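Local coordinates for protein Bot.2110.4 (Unidentified, PDB 5VMR) that probably binds botulinum neurotoxin as a small designed three-helix protein, using one side of its helical bundle to meet the partner chain, at residues C[7-12]-C[23-28]. Numbering follows the deposited sequence.
Sequences LKIKFF and KAAKKC
I9 meets A24, A25 and C28 across two nearly antiparallel helices: the axes of the two short segments, 169° apart in direction, come within 9.2 Å. The CA atoms of I9 and A24 lie 6.0 Å apart, a close spacing compatible with the small alanine on the facing helix. From CB, the longer branch of I9 leaves with CG1 anti to the carbonyl carbon (chi1 -60°), which directs it at the second helix: CG1 packs on the A24 methyl, CB, at 3.9 Å. An extended chi2 of 168° then carries CD1 onward to A25, 3.7 Å from its CA, and alongside the sulfur of C28, with CD1 to SG 3.8 Å. That sulfur is bonded to C5, so the disulfide ties the two helices covalently beside the isoleucine.

A24 CB collects two further neighbours. The F12 ring turns its edge to this methyl, which lies near the ring plane, 4.2 Å from F12 CD2 to A24 CB. K8 starts extended, then bends at chi3 and chi4, which brings NZ to 3.4 Å from A24 CB; outside the two segments, its ammonium is salt-bridged to an acidic side chain of the partner chain. No hydrogen bond crosses between the segments; I9 and A24 supply about half of the 231 Å² buried between them, with the K8 chain and the C28 sulfur adding to it.

Within the three-helix fold, helix 3-14 lies against helix 18-28, with F12 also touching A20 and A21, about one turn before A24. I9 and A25 also touch Y30, in the connection to helix 32-38. The partner chain meets K8, F11 and F12, so K8 and F12 join this helix pair to the intermolecular interface, while I9 packs between the helices.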
ATOM      1  N   LEU C   7     -27.492  -8.219 -21.399  1.00 46.76           N
ATOM      2  CA  LEU C   7     -26.508  -7.232 -20.969  1.00 46.36           C
ATOM      3  C   LEU C   7     -25.565  -6.874 -22.099  1.00 44.29           C
ATOM      4  O   LEU C   7     -25.171  -5.716 -22.260  1.00 42.10           O
ATOM      5  CB  LEU C   7     -25.719  -7.755 -19.781  1.00 47.72           C
ATOM      6  CG  LEU C   7     -26.600  -7.951 -18.552  1.00 50.23           C
ATOM      7  CD1 LEU C   7     -25.978  -8.982 -17.635  1.00 53.96           C
ATOM      8  CD2 LEU C   7     -26.797  -6.624 -17.849  1.00 49.31           C
ATOM      9  N   LYS C   8     -25.198  -7.888 -22.870  1.00 46.44           N
ATOM     10  CA  LYS C   8     -24.328  -7.706 -24.025  1.00 48.49           C
ATOM     11  C   LYS C   8     -24.957  -6.691 -24.993  1.00 45.44           C
ATOM     12  O   LYS C   8     -24.279  -5.809 -25.522  1.00 43.60           O
ATOM     13  CB  LYS C   8     -24.077  -9.067 -24.680  1.00 54.95           C
ATOM     14  CG  LYS C   8     -23.141  -9.075 -25.856  1.00 60.64           C
ATOM     15  CD  LYS C   8     -22.519 -10.464 -26.004  1.00 68.92           C
ATOM     16  CE  LYS C   8     -23.454 -11.444 -26.695  1.00 71.77           C
ATOM     17  NZ  LYS C   8     -23.997 -10.899 -27.964  1.00 73.79           N
ATOM     18  N   ILE C   9     -26.272  -6.774 -25.157  1.00 45.78           N
ATOM     19  CA  ILE C   9     -26.996  -5.815 -25.987  1.00 46.61           C
ATOM     20  C   ILE C   9     -26.897  -4.406 -25.425  1.00 46.18           C
ATOM     21  O   ILE C   9     -26.644  -3.456 -26.170  1.00 44.90           O
ATOM     22  CB  ILE C   9     -28.487  -6.196 -26.115  1.00 47.85           C
ATOM     23  CG1 ILE C   9     -28.618  -7.584 -26.744  1.00 48.99           C
ATOM     24  CG2 ILE C   9     -29.261  -5.132 -26.903  1.00 49.05           C
ATOM     25  CD1 ILE C   9     -30.001  -8.163 -26.651  1.00 50.00           C
ATOM     26  N   LYS C  10     -27.090  -4.258 -24.113  1.00 47.72           N
ATOM     27  CA  LYS C  10     -27.045  -2.919 -23.537  1.00 50.45           C
ATOM     28  C   LYS C  10     -25.625  -2.378 -23.547  1.00 45.74           C
ATOM     29  O   LYS C  10     -25.415  -1.168 -23.672  1.00 44.11           O
ATOM     30  CB  LYS C  10     -27.603  -2.885 -22.112  1.00 56.96           C
ATOM     31  CG  LYS C  10     -27.838  -1.449 -21.666  1.00 63.44           C
ATOM     32  CD  LYS C  10     -28.899  -1.327 -20.600  1.00 71.76           C
ATOM     33  CE  LYS C  10     -29.414   0.105 -20.532  1.00 73.96           C
ATOM     34  NZ  LYS C  10     -28.387   1.079 -20.986  1.00 75.15           N
ATOM     35  N   PHE C  11     -24.650  -3.273 -23.424  1.00 43.79           N
ATOM     36  CA  PHE C  11     -23.261  -2.852 -23.555  1.00 43.13           C
ATOM     37  C   PHE C  11     -23.046  -2.245 -24.934  1.00 45.28           C
ATOM     38  O   PHE C  11     -22.529  -1.120 -25.074  1.00 43.66           O
ATOM     39  CB  PHE C  11     -22.294  -4.011 -23.369  1.00 42.18           C
ATOM     40  CG  PHE C  11     -20.874  -3.638 -23.654  1.00 42.17           C
ATOM     41  CD1 PHE C  11     -20.146  -2.887 -22.735  1.00 41.97           C
ATOM     42  CD2 PHE C  11     -20.276  -3.983 -24.863  1.00 42.40           C
ATOM     43  CE1 PHE C  11     -18.829  -2.518 -22.995  1.00 41.93           C
ATOM     44  CE2 PHE C  11     -18.960  -3.613 -25.141  1.00 43.19           C
ATOM     45  CZ  PHE C  11     -18.231  -2.878 -24.201  1.00 43.22           C
ATOM     46  N   PHE C  12     -23.479  -2.975 -25.955  1.00 45.91           N
ATOM     47  CA  PHE C  12     -23.293  -2.468 -27.306  1.00 46.76           C
ATOM     48  C   PHE C  12     -24.018  -1.141 -27.454  1.00 46.00           C
ATOM     49  O   PHE C  12     -23.442  -0.221 -27.985  1.00 45.95           O
ATOM     50  CB  PHE C  12     -23.735  -3.487 -28.356  1.00 49.91           C
ATOM     51  CG  PHE C  12     -22.793  -4.648 -28.482  1.00 50.23           C
ATOM     52  CD1 PHE C  12     -21.422  -4.438 -28.415  1.00 50.68           C
ATOM     53  CD2 PHE C  12     -23.260  -5.937 -28.670  1.00 51.89           C
ATOM     54  CE1 PHE C  12     -20.532  -5.496 -28.514  1.00 51.37           C
ATOM     55  CE2 PHE C  12     -22.372  -7.003 -28.782  1.00 51.92           C
ATOM     56  CZ  PHE C  12     -21.009  -6.779 -28.705  1.00 52.04           C
ATOM     57  N   LYS C  23     -27.473  -7.030 -33.951  1.00 65.17           N
ATOM     58  CA  LYS C  23     -27.020  -8.383 -34.260  1.00 66.49           C
ATOM     59  C   LYS C  23     -27.191  -9.291 -33.054  1.00 64.29           C
ATOM     60  O   LYS C  23     -27.718 -10.396 -33.176  1.00 64.81           O
ATOM     61  CB  LYS C  23     -25.556  -8.393 -34.710  1.00 68.07           C
ATOM     62  CG  LYS C  23     -25.353  -8.036 -36.173  1.00 70.94           C
ATOM     63  CD  LYS C  23     -23.995  -7.395 -36.435  1.00 71.83           C
ATOM     64  CE  LYS C  23     -23.924  -6.859 -37.859  1.00 73.20           C
ATOM     65  NZ  LYS C  23     -23.865  -7.942 -38.872  1.00 76.89           N
ATOM     66  N   ALA C  24     -26.770  -8.805 -31.888  1.00 63.36           N
ATOM     67  CA  ALA C  24     -26.825  -9.593 -30.668  1.00 63.34           C
ATOM     68  C   ALA C  24     -28.272  -9.911 -30.328  1.00 66.45           C
ATOM     69  O   ALA C  24     -28.598 -11.043 -29.978  1.00 67.51           O
ATOM     70  CB  ALA C  24     -26.149  -8.859 -29.523  1.00 60.10           C
ATOM     71  N   ALA C  25     -29.139  -8.908 -30.449  1.00 68.22           N
ATOM     72  CA  ALA C  25     -30.568  -9.083 -30.208  1.00 72.92           C
ATOM     73  C   ALA C  25     -31.175 -10.165 -31.109  1.00 79.55           C
ATOM     74  O   ALA C  25     -31.966 -10.990 -30.644  1.00 80.59           O
ATOM     75  CB  ALA C  25     -31.295  -7.765 -30.399  1.00 73.40           C
ATOM     76  N   LYS C  26     -30.797 -10.170 -32.386  1.00 85.50           N
ATOM     77  CA  LYS C  26     -31.288 -11.186 -33.317  1.00 93.35           C
ATOM     78  C   LYS C  26     -30.862 -12.588 -32.877  1.00 94.77           C
ATOM     79  O   LYS C  26     -31.684 -13.503 -32.838  1.00 95.88           O
ATOM     80  CB  LYS C  26     -30.792 -10.906 -34.742  1.00 97.89           C
ATOM     81  CG  LYS C  26     -31.374  -9.643 -35.373  1.00101.68           C
ATOM     82  CD  LYS C  26     -30.810  -9.387 -36.773  1.00104.99           C
ATOM     83  CE  LYS C  26     -31.416  -8.128 -37.395  1.00108.14           C
ATOM     84  NZ  LYS C  26     -30.849  -7.819 -38.740  1.00110.62           N
ATOM     85  N   LYS C  27     -29.587 -12.739 -32.520  1.00 94.63           N
ATOM     86  CA  LYS C  27     -29.053 -14.006 -32.018  1.00 95.36           C
ATOM     87  C   LYS C  27     -29.639 -14.400 -30.660  1.00 94.81           C
ATOM     88  O   LYS C  27     -29.895 -15.578 -30.412  1.00 97.70           O
ATOM     89  CB  LYS C  27     -27.526 -13.938 -31.905  1.00 93.62           C
ATOM     90  CG  LYS C  27     -26.807 -13.465 -33.158  1.00 93.59           C
ATOM     91  CD  LYS C  27     -25.533 -12.711 -32.795  1.00 90.98           C
ATOM     92  CE  LYS C  27     -24.417 -13.651 -32.367  1.00 90.90           C
ATOM     93  NZ  LYS C  27     -23.165 -12.906 -32.057  1.00 89.51           N
ATOM     94  N   CYS C  28     -29.824 -13.410 -29.785  0.95 91.38           N
ATOM     95  CA  CYS C  28     -30.268 -13.636 -28.403  0.95 89.63           C
ATOM     96  C   CYS C  28     -31.618 -14.344 -28.296  0.95 91.55           C
ATOM     97  O   CYS C  28     -31.867 -15.074 -27.337  0.95 94.64           O
ATOM     98  CB  CYS C  28     -30.342 -12.311 -27.639  0.95 88.18           C
ATOM     99  SG  CYS C  28     -28.771 -11.695 -26.991  0.95 99.23           S
TER